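Local coordinates for protein putative hydrolase YdeN (Bacillus subtilis, PDB 1UXO) that is probably a serine hydrolase of the alpha/beta-hydrolase superfamily, perhaps an esterase, whose natural substrate is not established, at residues A[19-24]-A[70-75]; A[12-17]-A[43-48]; A[94-99]-A[132-137]; A[4-9]-A[33-38]. The protein carries 2 engineered substitutions. All blocks are in the same frame, centred on the assembly; numbering follows the deposited sequence. Where two conformers were deposited one is given.

How the contacts relate
All four contacts belong to one alpha/beta-hydrolase core built round a six-stranded parallel sheet. Contact 4 pairs strands 6-10 and 35-39 at one margin of that sheet; contact 3 pairs strands 92-98 and 128-136, with its centre about 18 Å away. Between them runs strand 67-72, whose end belongs to contact 1 and bonds to both neighbours, Val-70 N probably to Tyr-8 O and Ala-71 O probably to Val-98 N. Contact 2, about 11 Å from contact 1 between centres, joins two loops near the predicted nucleophile Ser-73. Along the chain contacts 1, 2 and 4 interleave, and contact 3 follows them all. Contacts 1 to 3 lie by the predicted charge relay; contact 4 builds the sheet edge farther off.

Contact 1. Residues A[19-24]-A[70-75]; sequences NHWFPW and VAHSLG
The ring of Trp-21 turns its edge toward the face of His-72, an edge-to-face (T-shaped) pair with the planes at 74° and the centroids of the indole five-membered ring and the imidazole 5.4 Å apart. His-20 adds a third aromatic ring, oblique to His-72, to make a small cluster.

The remaining contacts are van der Waals. Trp-21 CZ2 lies 3.8 Å from His-72 CB, and at the far corner of the indole CZ3 meets Val-70 CG1 at 4.0 Å, the methyl sitting at the ring edge. Phe-22 brings its own edge to the same methylene, CE1 to His-72 CB being 3.9 Å. With CG anti to the backbone N (chi1 -176°), the imidazole of His-72 is placed where Trp-21 CZ2 also meets its CG and CD2. No hydrogen bond crosses between the segments; the broad rings fill this buried place by edge and van der Waals contact.

The polar atom NE2 of His-72 is hydrogen-bonded to His-166 O, tying it to the predicted catalytic histidine.

Trp-21 is the N-cap of helix 22-31, so the helix start rests on the end of strand 67-72, just before the predicted nucleophile Ser-73, with Val-98 of strand 92-98 beside Trp-21 and His-72.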
loop_
_atom_site.group_PDB
_atom_site.type_symbol
_atom_site.label_atom_id
_atom_site.label_comp_id
_atom_site.label_asym_id
_atom_site.label_seq_id
_atom_site.Cartn_x
_atom_site.Cartn_y
_atom_site.Cartn_z
ATOM N N ASN A 19 3.299 -14.214 -2.156
ATOM C CA ASN A 19 3.566 -14.192 -0.716
ATOM C C ASN A 19 2.409 -13.593 0.113
ATOM O O ASN A 19 1.514 -12.887 -0.402
ATOM C CB ASN A 19 4.824 -13.376 -0.405
ATOM C CG ASN A 19 6.132 -14.081 -0.879
ATOM O OD1 ASN A 19 6.928 -13.511 -1.678
ATOM N ND2 ASN A 19 6.374 -15.297 -0.374
ATOM N N HIS A 20 2.455 -13.884 1.401
ATOM C CA HIS A 20 1.623 -13.215 2.409
ATOM C C HIS A 20 0.126 -13.394 2.093
ATOM O O HIS A 20 -0.311 -14.510 1.705
ATOM C CB HIS A 20 2.128 -11.742 2.608
ATOM C CG HIS A 20 3.619 -11.667 2.757
ATOM N ND1 HIS A 20 4.323 -12.615 3.447
ATOM C CD2 HIS A 20 4.533 -10.791 2.283
ATOM C CE1 HIS A 20 5.617 -12.352 3.366
ATOM N NE2 HIS A 20 5.763 -11.235 2.678
ATOM N N TRP A 21 -0.615 -12.315 2.200
ATOM C CA TRP A 21 -2.084 -12.304 2.091
ATOM C C TRP A 21 -2.598 -11.857 0.703
ATOM O O TRP A 21 -3.813 -11.698 0.517
ATOM C CB TRP A 21 -2.687 -11.447 3.218
ATOM C CG TRP A 21 -1.913 -10.241 3.528
ATOM C CD1 TRP A 21 -0.871 -10.146 4.421
ATOM C CD2 TRP A 21 -2.033 -8.950 2.918
ATOM N NE1 TRP A 21 -0.350 -8.887 4.400
ATOM C CE2 TRP A 21 -1.037 -8.132 3.489
ATOM C CE3 TRP A 21 -2.875 -8.401 1.936
ATOM C CZ2 TRP A 21 -0.855 -6.799 3.120
ATOM C CZ3 TRP A 21 -2.697 -7.055 1.578
ATOM C CH2 TRP A 21 -1.680 -6.279 2.180
ATOM N N PHE A 22 -1.699 -11.661 -0.268
ATOM C CA PHE A 22 -2.102 -11.073 -1.552
ATOM C C PHE A 22 -3.001 -12.034 -2.362
ATOM O O PHE A 22 -4.033 -11.623 -2.883
ATOM C CB PHE A 22 -0.878 -10.525 -2.414
ATOM C CG PHE A 22 0.214 -9.841 -1.595
ATOM C CD1 PHE A 22 -0.114 -8.847 -0.634
ATOM C CD2 PHE A 22 1.563 -10.193 -1.719
ATOM C CE1 PHE A 22 0.889 -8.228 0.118
ATOM C CE2 PHE A 22 2.537 -9.554 -0.973
ATOM C CZ PHE A 22 2.194 -8.593 -0.037
ATOM N N PRO A 23 -2.612 -13.295 -2.500
ATOM C CA PRO A 23 -3.480 -14.246 -3.200
ATOM C C PRO A 23 -4.807 -14.345 -2.505
ATOM O O PRO A 23 -5.809 -14.263 -3.224
ATOM C CB PRO A 23 -2.715 -15.582 -3.156
ATOM C CG PRO A 23 -1.318 -15.176 -2.894
ATOM C CD PRO A 23 -1.298 -13.892 -2.125
ATOM N N TRP A 24 -4.826 -14.438 -1.173
ATOM C CA TRP A 24 -6.134 -14.486 -0.473
ATOM C C TRP A 24 -7.014 -13.263 -0.830
ATOM O O TRP A 24 -8.225 -13.387 -1.095
ATOM C CB TRP A 24 -5.959 -14.583 1.009
ATOM C CG TRP A 24 -7.288 -14.678 1.767
ATOM C CD1 TRP A 24 -7.945 -15.812 2.087
ATOM C CD2 TRP A 24 -8.063 -13.608 2.275
ATOM N NE1 TRP A 24 -9.088 -15.516 2.773
ATOM C CE2 TRP A 24 -9.201 -14.159 2.866
ATOM C CE3 TRP A 24 -7.922 -12.216 2.271
ATOM C CZ2 TRP A 24 -10.183 -13.373 3.480
ATOM C CZ3 TRP A 24 -8.919 -11.427 2.888
ATOM C CH2 TRP A 24 -10.024 -12.014 3.454
ATOM N N VAL A 70 -3.821 -1.062 -2.888
ATOM C CA VAL A 70 -3.536 -1.667 -1.603
ATOM C C VAL A 70 -2.055 -2.015 -1.632
ATOM O O VAL A 70 -1.611 -2.766 -2.487
ATOM C CB VAL A 70 -4.366 -2.939 -1.386
ATOM C CG1 VAL A 70 -3.967 -3.668 -0.055
ATOM C CG2 VAL A 70 -5.844 -2.587 -1.434
ATOM N N ALA A 71 -1.310 -1.505 -0.683
ATOM C CA ALA A 71 0.135 -1.724 -0.656
ATOM C C ALA A 71 0.572 -2.236 0.690
ATOM O O ALA A 71 -0.087 -1.943 1.703
ATOM C CB ALA A 71 0.835 -0.412 -0.975
ATOM N N HIS A 72 1.695 -2.984 0.688
ATOM C CA HIS A 72 2.279 -3.493 1.880
ATOM C C HIS A 72 3.727 -3.028 2.028
ATOM O O HIS A 72 4.529 -3.088 1.076
ATOM C CB HIS A 72 2.228 -5.033 1.911
ATOM C CG HIS A 72 2.756 -5.632 3.198
ATOM N ND1 HIS A 72 3.656 -6.680 3.201
ATOM C CD2 HIS A 72 2.475 -5.375 4.506
ATOM C CE1 HIS A 72 3.934 -7.013 4.455
ATOM N NE2 HIS A 72 3.229 -6.251 5.267
ATOM N N SER A 73 3.997 -2.478 3.198
ATOM C CA SER A 73 5.340 -2.117 3.635
ATOM C C SER A 73 6.027 -1.179 2.618
ATOM O O SER A 73 5.488 -0.076 2.332
ATOM C CB SER A 73 6.102 -3.412 3.986
ATOM O OG SER A 73 7.265 -3.108 4.758
ATOM N N LEU A 74 7.131 -1.621 2.006
ATOM C CA LEU A 74 7.857 -0.772 1.007
ATOM C C LEU A 74 7.015 -0.321 -0.168
ATOM O O LEU A 74 7.247 0.761 -0.735
ATOM C CB LEU A 74 9.124 -1.455 0.506
ATOM C CG LEU A 74 10.118 -0.603 -0.265
ATOM C CD1 LEU A 74 10.775 0.524 0.615
ATOM C CD2 LEU A 74 11.193 -1.502 -0.951
ATOM N N GLY A 75 5.981 -1.077 -0.519
ATOM C CA GLY A 75 5.087 -0.629 -1.582
ATOM C C GLY A 75 4.375 0.665 -1.268
ATOM O O GLY A 75 3.937 1.377 -2.170
#

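Contact 2. Residues A[12-17]-A[43-48]; sequences GYRASS and NPLQPR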
loop_
_atom_site.group_PDB
_atom_site.type_symbol
_atom_site.label_atom_id
_atom_site.label_comp_id
_atom_site.label_asym_id
_atom_site.label_seq_id
_atom_site.Cartn_x
_atom_site.Cartn_y
_atom_site.Cartn_z
ATOM N N GLY A 12 6.033 -5.537 -0.797
ATOM C CA GLY A 12 7.191 -4.843 -0.238
ATOM C C GLY A 12 8.502 -5.528 -0.586
ATOM O O GLY A 12 8.613 -6.309 -1.552
ATOM N N TYR A 13 9.506 -5.209 0.221
ATOM C CA TYR A 13 10.855 -5.810 0.162
ATOM C C TYR A 13 10.832 -7.340 0.335
ATOM O O TYR A 13 10.136 -7.901 1.213
ATOM C CB TYR A 13 11.686 -5.147 1.247
ATOM C CG TYR A 13 13.046 -5.734 1.473
ATOM C CD1 TYR A 13 13.958 -5.842 0.444
ATOM C CD2 TYR A 13 13.433 -6.152 2.751
ATOM C CE1 TYR A 13 15.248 -6.408 0.670
ATOM C CE2 TYR A 13 14.719 -6.712 2.975
ATOM C CZ TYR A 13 15.605 -6.808 1.925
ATOM O OH TYR A 13 16.856 -7.388 2.119
ATOM N N ARG A 14 11.559 -8.016 -0.538
ATOM C CA ARG A 14 11.757 -9.434 -0.471
ATOM C C ARG A 14 10.461 -10.156 -0.530
ATOM O O ARG A 14 10.219 -11.046 0.305
ATOM C CB ARG A 14 12.378 -9.841 0.873
ATOM C CG ARG A 14 13.854 -9.791 0.946
ATOM C CD ARG A 14 14.409 -10.903 1.825
ATOM N NE ARG A 14 13.588 -11.093 3.024
ATOM C CZ ARG A 14 14.008 -11.703 4.130
ATOM N NH1 ARG A 14 15.264 -12.188 4.231
ATOM N NH2 ARG A 14 13.171 -11.806 5.147
ATOM N N ALA A 15 9.575 -9.720 -1.408
ATOM C CA ALA A 15 8.321 -10.386 -1.578
ATOM C C ALA A 15 7.971 -10.382 -3.055
ATOM O O ALA A 15 8.561 -9.639 -3.813
ATOM C CB ALA A 15 7.242 -9.702 -0.763
ATOM N N SER A 16 6.973 -11.191 -3.416
ATOM C CA SER A 16 6.336 -11.191 -4.730
ATOM C C SER A 16 4.850 -11.486 -4.575
ATOM O O SER A 16 4.326 -11.658 -3.457
ATOM C CB SER A 16 6.960 -12.274 -5.658
ATOM O OG SER A 16 6.531 -13.596 -5.287
ATOM N N SER A 17 4.171 -11.582 -5.712
ATOM C CA SER A 17 2.726 -11.686 -5.760
ATOM C C SER A 17 2.208 -12.955 -5.114
ATOM O O SER A 17 1.017 -13.051 -4.819
ATOM C CB SER A 17 2.276 -11.609 -7.217
ATOM O OG SER A 17 2.782 -12.729 -7.933
ATOM N N ASN A 43 13.314 -6.648 -9.026
ATOM C CA ASN A 43 14.419 -6.850 -8.121
ATOM C C ASN A 43 14.016 -6.686 -6.658
ATOM O O ASN A 43 14.521 -5.821 -5.987
ATOM C CB ASN A 43 15.503 -5.879 -8.520
ATOM C CG ASN A 43 16.253 -6.334 -9.813
ATOM O OD1 ASN A 43 16.451 -7.521 -10.041
ATOM N ND2 ASN A 43 16.494 -5.385 -10.723
ATOM N N PRO A 44 13.079 -7.500 -6.163
ATOM C CA PRO A 44 12.563 -7.325 -4.801
ATOM C C PRO A 44 13.653 -7.534 -3.722
ATOM O O PRO A 44 13.512 -7.031 -2.611
ATOM C CB PRO A 44 11.422 -8.350 -4.727
ATOM C CG PRO A 44 11.801 -9.389 -5.715
ATOM C CD PRO A 44 12.422 -8.615 -6.854
ATOM N N LEU A 45 14.754 -8.214 -4.052
ATOM C CA LEU A 45 15.866 -8.327 -3.066
ATOM C C LEU A 45 16.809 -7.119 -2.977
ATOM O O LEU A 45 17.506 -6.952 -1.964
ATOM C CB LEU A 45 16.690 -9.577 -3.316
ATOM C CG LEU A 45 15.981 -10.928 -3.269
ATOM C CD1 LEU A 45 17.030 -12.005 -3.621
ATOM C CD2 LEU A 45 15.393 -11.205 -1.928
ATOM N N GLN A 46 16.851 -6.301 -4.025
ATOM C CA GLN A 46 17.611 -5.048 -4.045
ATOM C C GLN A 46 16.817 -3.985 -4.780
ATOM O O GLN A 46 17.145 -3.545 -5.913
ATOM C CB GLN A 46 18.951 -5.200 -4.754
ATOM C CG GLN A 46 19.887 -6.147 -4.095
ATOM C CD GLN A 46 21.185 -6.344 -4.878
ATOM O OE1 GLN A 46 22.140 -5.567 -4.731
ATOM N NE2 GLN A 46 21.221 -7.399 -5.706
ATOM N N PRO A 47 15.735 -3.565 -4.160
ATOM C CA PRO A 47 14.815 -2.664 -4.842
ATOM C C PRO A 47 15.339 -1.238 -4.994
ATOM O O PRO A 47 16.040 -0.759 -4.125
ATOM C CB PRO A 47 13.590 -2.661 -3.914
ATOM C CG PRO A 47 14.060 -3.075 -2.650
ATOM C CD PRO A 47 15.298 -3.892 -2.796
ATOM N N ARG A 48 14.952 -0.604 -6.092
ATOM C CA ARG A 48 15.372 0.748 -6.475
ATOM C C ARG A 48 14.087 1.484 -6.789
ATOM O O ARG A 48 13.282 0.996 -7.543
ATOM C CB ARG A 48 16.263 0.724 -7.737
ATOM C CG ARG A 48 17.568 -0.073 -7.553
ATOM C CD ARG A 48 18.347 0.289 -6.274
ATOM N NE ARG A 48 18.663 1.717 -6.185
ATOM C CZ ARG A 48 19.575 2.343 -6.949
ATOM N NH1 ARG A 48 20.264 1.673 -7.867
ATOM N NH2 ARG A 48 19.794 3.648 -6.794
#
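With its CG anti to the backbone N (chi1 173°), Tyr-13 extends its ring against Pro-44, Leu-45 and Pro-47, while Arg-14, whose CG lies beside its own N (chi1 -87°), folds back so that this carbon sits over the centre of the tyrosine ring. Arg-14 CG thus covers one face of the ring, and the second loop meets its CD1-CE1 side.

One hydrogen bond joins the backbones, Arg-14 N to Pro-44 O at 3.0 Å, with the donor well above the carbonyl plane. The same carbonyl oxygen lies 3.3 Å from Tyr-13 CD1, and Leu-45 O comes to the ring edge, 3.5 Å from Tyr-13 CE1. Apolar contacts finish the fit: Pro-47 CD is 4.0 Å from Tyr-13 CD1, and Leu-45 CD2 reaches Arg-14 CG at 3.6 Å, where the aliphatic part of the arginine serves as a greasy surface. Pro-44 is the second residue of the type I turn from Asn-43 to Gln-46, where its ring-restricted phi (-64°) fits, and its CB packs 3.3 Å from Ala-15 O. A serine in place of Tyr-13 would probably leave Pro-47 and the methylenes of Arg-14 without their ring, opening a gap between the loops.

Tyr-13 also touches Leu-108 and Met-110 and stands about 6 Å from the side chain of the predicted nucleophile Ser-73. The first loop follows strand 6-10 and leads to helix 22-31; the second links strand 35-39 to helix 49-57.

Contact 3. Residues A[94-99]-A[132-137]; sequences GIILVS and AVIASK
Ile-96, Leu-97 and Val-98 pair with Ala-132, Val-133 and Ile-134 as neighbouring parallel strands in the buried middle of the chain, their short axes 4.7 Å apart and inclined by 16°. Four backbone hydrogen bonds stitch them. Leu-97 uses both its groups, N to Ala-132 O at 2.8 Å and O from Ile-134 N at 3.1 Å. Ala-132 N gives to Ile-95 O, and Ser-99 N to Ile-134 O closes the ladder at 2.8 Å with an almost straight N-H...O angle of 178°.

Side chains alternate between the two faces. On one, Ile-96 CG2 meets Ile-134 CD1 at 3.8 Å, and the small Ala-132 leaves room for Tyr-186 of helix 177-188, which covers this face along with Leu-183 and Val-179. Ile-96 CG2 can face its neighbour because it is the branch anti to the backbone N, with CG1 at chi1 -62°. On the other face Leu-97 CB lies 4.3 Å from Val-133 CG2. The beta-branched Ile-96, Val-98, Val-133 and Ile-134 suit such extended, buried strands.

Strand 92-98, helix 121-127 and strand 128-136 form a beta-alpha-beta unit of the alpha/beta-hydrolase sheet. Strand 92-98 ends at Val-98 while its partner runs on to Ser-136, and a water links the two segments, 2.8 Å from Ser-99 OG and accepting from Ser-136 N. Ser-99 also touches Asp-139, predicted as the acid of the charge relay, while Ser-136 OG is bonded to Gly-165 O.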
loop_
_atom_site.group_PDB
_atom_site.type_symbol
_atom_site.label_atom_id
_atom_site.label_comp_id
_atom_site.label_asym_id
_atom_site.label_seq_id
_atom_site.Cartn_x
_atom_site.Cartn_y
_atom_site.Cartn_z
ATOM N N GLY A 94 -9.200 5.080 -3.923
ATOM C CA GLY A 94 -8.599 5.042 -2.611
ATOM C C GLY A 94 -7.331 4.265 -2.535
ATOM O O GLY A 94 -6.924 3.589 -3.497
ATOM N N ILE A 95 -6.695 4.393 -1.374
ATOM C CA ILE A 95 -5.451 3.691 -1.042
ATOM C C ILE A 95 -5.529 3.128 0.374
ATOM O O ILE A 95 -6.147 3.720 1.303
ATOM C CB ILE A 95 -4.207 4.614 -1.165
ATOM C CG1 ILE A 95 -4.254 5.787 -0.189
ATOM C CG2 ILE A 95 -3.961 5.090 -2.582
ATOM C CD1 ILE A 95 -3.003 6.689 -0.287
ATOM N N ILE A 96 -4.972 1.940 0.532
ATOM C CA ILE A 96 -4.817 1.340 1.821
ATOM C C ILE A 96 -3.355 0.960 1.971
ATOM O O ILE A 96 -2.806 0.235 1.133
ATOM C CB ILE A 96 -5.699 0.123 1.964
ATOM C CG1 ILE A 96 -7.177 0.485 1.833
ATOM C CG2 ILE A 96 -5.513 -0.499 3.310
ATOM C CD1 ILE A 96 -8.119 -0.748 1.877
ATOM N N LEU A 97 -2.740 1.471 3.012
ATOM C CA LEU A 97 -1.305 1.308 3.235
ATOM C C LEU A 97 -1.101 0.416 4.424
ATOM O O LEU A 97 -1.176 0.869 5.570
ATOM C CB LEU A 97 -0.632 2.656 3.420
ATOM C CG LEU A 97 -1.011 3.702 2.369
ATOM C CD1 LEU A 97 -0.380 5.066 2.667
ATOM C CD2 LEU A 97 -0.582 3.240 0.999
ATOM N N VAL A 98 -0.834 -0.866 4.148
ATOM C CA VAL A 98 -0.562 -1.840 5.207
ATOM C C VAL A 98 0.890 -1.772 5.650
ATOM O O VAL A 98 1.794 -1.969 4.844
ATOM C CB VAL A 98 -0.961 -3.255 4.801
ATOM C CG1 VAL A 98 -0.920 -4.160 5.990
ATOM C CG2 VAL A 98 -2.379 -3.230 4.221
ATOM N N SER A 99 1.089 -1.431 6.917
ATOM C CA SER A 99 2.413 -1.171 7.491
ATOM C C SER A 99 3.121 -0.060 6.767
ATOM O O SER A 99 4.337 -0.147 6.530
ATOM C CB SER A 99 3.232 -2.422 7.485
ATOM O OG SER A 99 2.517 -3.467 8.053
ATOM N N ALA A 132 -6.571 4.937 4.099
ATOM C CA ALA A 132 -6.398 4.209 5.345
ATOM C C ALA A 132 -5.011 3.630 5.453
ATOM O O ALA A 132 -4.353 3.335 4.426
ATOM C CB ALA A 132 -7.427 3.087 5.470
ATOM N N VAL A 133 -4.567 3.561 6.696
ATOM C CA VAL A 133 -3.336 2.876 7.128
ATOM C C VAL A 133 -3.705 1.767 8.139
ATOM O O VAL A 133 -4.461 1.984 9.119
ATOM C CB VAL A 133 -2.370 3.838 7.773
ATOM C CG1 VAL A 133 -1.129 3.109 8.299
ATOM C CG2 VAL A 133 -1.987 4.929 6.814
ATOM N N ILE A 134 -3.234 0.554 7.879
ATOM C CA ILE A 134 -3.448 -0.575 8.791
ATOM C C ILE A 134 -2.090 -0.942 9.330
ATOM O O ILE A 134 -1.149 -1.155 8.552
ATOM C CB ILE A 134 -4.026 -1.751 8.022
ATOM C CG1 ILE A 134 -5.354 -1.301 7.377
ATOM C CG2 ILE A 134 -4.147 -2.958 8.933
ATOM C CD1 ILE A 134 -6.084 -2.325 6.557
ATOM N N ALA A 135 -1.957 -0.997 10.633
ATOM C CA ALA A 135 -0.637 -1.175 11.237
ATOM C C ALA A 135 -0.690 -1.995 12.467
ATOM O O ALA A 135 -1.654 -1.929 13.242
ATOM C CB ALA A 135 0.011 0.200 11.544
ATOM N N SER A 136 0.385 -2.729 12.696
ATOM C CA SER A 136 0.500 -3.627 13.853
ATOM C C SER A 136 1.258 -2.998 14.987
ATOM O O SER A 136 2.382 -2.550 14.804
ATOM C CB SER A 136 1.197 -4.931 13.432
ATOM O OG SER A 136 1.675 -5.695 14.557
ATOM N N LYS A 137 0.679 -3.018 16.191
ATOM C CA LYS A 137 1.338 -2.436 17.349
ATOM C C LYS A 137 2.673 -3.048 17.671
ATOM O O LYS A 137 3.548 -2.316 18.149
ATOM C CB LYS A 137 0.448 -2.465 18.609
ATOM C CG LYS A 137 0.963 -1.678 19.796
ATOM C CD LYS A 137 1.195 -0.232 19.411
ATOM C CE LYS A 137 1.222 0.794 20.532
ATOM N NZ LYS A 137 2.358 0.602 21.413
HETATM O O HOH W 1 2.424 -2.648 10.776
#

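Contact 4. Residues A[4-9]-A[33-38]; sequences TKQVYI and GVQADI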
loop_
_atom_site.group_PDB
_atom_site.type_symbol
_atom_site.label_atom_id
_atom_site.label_comp_id
_atom_site.label_asym_id
_atom_site.label_seq_id
_atom_site.Cartn_x
_atom_site.Cartn_y
_atom_site.Cartn_z
ATOM N N THR A 4 -15.818 0.553 -14.080
ATOM C CA THR A 4 -15.521 -0.818 -13.562
ATOM C C THR A 4 -14.395 -0.704 -12.477
ATOM O O THR A 4 -13.310 -0.127 -12.699
ATOM C CB THR A 4 -15.128 -1.802 -14.736
ATOM O OG1 THR A 4 -16.227 -1.950 -15.673
ATOM C CG2 THR A 4 -14.940 -3.197 -14.192
ATOM N N LYS A 5 -14.681 -1.206 -11.292
ATOM C CA LYS A 5 -13.654 -1.240 -10.254
ATOM C C LYS A 5 -12.434 -2.076 -10.622
ATOM O O LYS A 5 -12.518 -3.114 -11.262
ATOM C CB LYS A 5 -14.228 -1.738 -8.924
ATOM C CG LYS A 5 -15.321 -0.870 -8.356
ATOM C CD LYS A 5 -15.709 -1.233 -6.914
ATOM C CE LYS A 5 -16.673 -2.368 -6.854
ATOM N NZ LYS A 5 -17.995 -2.010 -7.476
ATOM N N GLN A 6 -11.293 -1.619 -10.137
ATOM C CA GLN A 6 -10.047 -2.290 -10.313
ATOM C C GLN A 6 -9.252 -2.083 -9.044
ATOM O O GLN A 6 -9.134 -0.966 -8.555
ATOM C CB GLN A 6 -9.274 -1.680 -11.505
ATOM C CG GLN A 6 -7.830 -2.170 -11.614
ATOM C CD GLN A 6 -7.742 -3.604 -12.076
ATOM O OE1 GLN A 6 -8.437 -3.968 -13.001
ATOM N NE2 GLN A 6 -6.927 -4.422 -11.414
ATOM N N VAL A 7 -8.678 -3.152 -8.513
ATOM C CA VAL A 7 -7.876 -3.027 -7.304
ATOM C C VAL A 7 -6.504 -3.522 -7.692
ATOM O O VAL A 7 -6.395 -4.607 -8.296
ATOM C CB VAL A 7 -8.407 -3.927 -6.208
ATOM C CG1 VAL A 7 -7.485 -3.889 -5.014
ATOM C CG2 VAL A 7 -9.821 -3.524 -5.872
ATOM N N TYR A 8 -5.475 -2.757 -7.392
ATOM C CA TYR A 8 -4.092 -3.208 -7.577
ATOM C C TYR A 8 -3.473 -3.475 -6.214
ATOM O O TYR A 8 -3.687 -2.699 -5.270
ATOM C CB TYR A 8 -3.258 -2.191 -8.347
ATOM C CG TYR A 8 -3.557 -2.102 -9.823
ATOM C CD1 TYR A 8 -3.336 -3.178 -10.679
ATOM C CD2 TYR A 8 -4.119 -0.962 -10.364
ATOM C CE1 TYR A 8 -3.588 -3.053 -12.068
ATOM C CE2 TYR A 8 -4.365 -0.843 -11.691
ATOM C CZ TYR A 8 -4.150 -1.903 -12.533
ATOM O OH TYR A 8 -4.421 -1.759 -13.878
ATOM N N ILE A 9 -2.701 -4.543 -6.109
ATOM C CA ILE A 9 -2.072 -4.927 -4.846
ATOM C C ILE A 9 -0.562 -4.919 -5.046
ATOM O O ILE A 9 -0.047 -5.575 -5.980
ATOM C CB ILE A 9 -2.575 -6.292 -4.399
ATOM C CG1 ILE A 9 -4.071 -6.287 -4.191
ATOM C CG2 ILE A 9 -1.837 -6.807 -3.088
ATOM C CD1 ILE A 9 -4.665 -7.717 -4.245
ATOM N N GLY A 33 -17.055 -10.507 -7.520
ATOM C CA GLY A 33 -17.012 -10.002 -8.877
ATOM C C GLY A 33 -16.126 -8.780 -9.043
ATOM O O GLY A 33 -16.311 -8.026 -10.011
ATOM N N VAL A 34 -15.192 -8.564 -8.104
ATOM C CA VAL A 34 -14.258 -7.432 -8.198
ATOM C C VAL A 34 -12.883 -7.886 -8.685
ATOM O O VAL A 34 -12.269 -8.829 -8.128
ATOM C CB VAL A 34 -14.109 -6.711 -6.858
ATOM C CG1 VAL A 34 -13.068 -5.564 -6.937
ATOM C CG2 VAL A 34 -15.490 -6.199 -6.327
ATOM N N GLN A 35 -12.420 -7.196 -9.729
ATOM C CA GLN A 35 -11.181 -7.489 -10.392
ATOM C C GLN A 35 -10.032 -6.898 -9.558
ATOM O O GLN A 35 -10.027 -5.724 -9.259
ATOM C CB GLN A 35 -11.197 -6.875 -11.826
ATOM C CG GLN A 35 -9.931 -7.159 -12.656
ATOM C CD GLN A 35 -9.653 -8.620 -12.772
ATOM O OE1 GLN A 35 -10.589 -9.425 -12.938
ATOM N NE2 GLN A 35 -8.400 -8.996 -12.626
ATOM N N ALA A 36 -9.095 -7.755 -9.191
ATOM C CA ALA A 36 -7.873 -7.400 -8.450
ATOM C C ALA A 36 -6.692 -8.045 -9.145
ATOM O O ALA A 36 -6.776 -9.175 -9.626
ATOM C CB ALA A 36 -7.956 -7.882 -7.053
ATOM N N ASP A 37 -5.626 -7.276 -9.255
ATOM C CA ASP A 37 -4.358 -7.707 -9.854
ATOM C C ASP A 37 -3.212 -7.390 -8.902
ATOM O O ASP A 37 -3.079 -6.273 -8.443
ATOM C CB ASP A 37 -4.174 -7.050 -11.211
ATOM C CG ASP A 37 -5.257 -7.528 -12.199
ATOM O OD1 ASP A 37 -5.094 -8.641 -12.766
ATOM O OD2 ASP A 37 -6.348 -6.926 -12.371
ATOM N N ILE A 38 -2.444 -8.418 -8.548
ATOM C CA ILE A 38 -1.275 -8.272 -7.744
ATOM C C ILE A 38 -0.084 -7.926 -8.641
ATOM O O ILE A 38 0.261 -8.700 -9.537
ATOM C CB ILE A 38 -0.975 -9.553 -6.942
ATOM C CG1 ILE A 38 -2.227 -10.101 -6.190
ATOM C CG2 ILE A 38 0.179 -9.242 -5.996
ATOM C CD1 ILE A 38 -2.166 -11.542 -5.866
HETATM O O HOH W 2 -14.315 -5.204 -11.052
HETATM O O HOH W 3 -7.707 -6.044 -14.680
#
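Val-7 and Ile-9 pack tightly against Ala-36 and Ile-38 on one face of a parallel strand pair, with Val-34 joining them from just before its strand, whereas Gln-6, Gln-35 and Asp-37 make a polar, partly hydrated cluster on the other. On the apolar side Val-7 CG2 meets Val-34 CG1 at 4.0 Å, and Ile-9 CD1 reaches Ile-38 CG1 at 3.9 Å. Ala-36 is small enough to fit between Val-7 and Leu-29 of helix 22-31, which also covers Ile-9 through Phe-22 and Leu-25.

Three backbone bonds join the strands: Val-7 N to Gln-35 O, Asp-37 N to Val-7 O and Ile-9 N to Asp-37 O, the last two at 2.9 Å.

Toward solvent, Asp-37 OD2 is gripped by two amides. Gln-6 NE2 comes in at 2.7 Å on the anti lone pair, its amide nearly coplanar with the carboxylate; Gln-35 NE2 donates at 2.9 Å from the syn side, tilted 32° out of the carboxylate plane. Gln-6 can reach across because its chain bends at chi2 (72°). A water donates to both Gln-6 OE1 and Asp-37 OD2, and another joins Lys-5 O to Gln-35 N where the strands diverge. Without the carboxylate, as with an alanine here, both glutamine amides would probably lose their shared acceptor and be less firmly fixed in rotation.

Gly-33, in a Schellman motif, ends helix 22-31 and lets the chain enter strand 35-39, the outermost on this side. Strand 6-10, helix 22-31 and strand 35-39 together make a beta-alpha-beta crossover, the repeating element of the alpha/beta-hydrolase sheet.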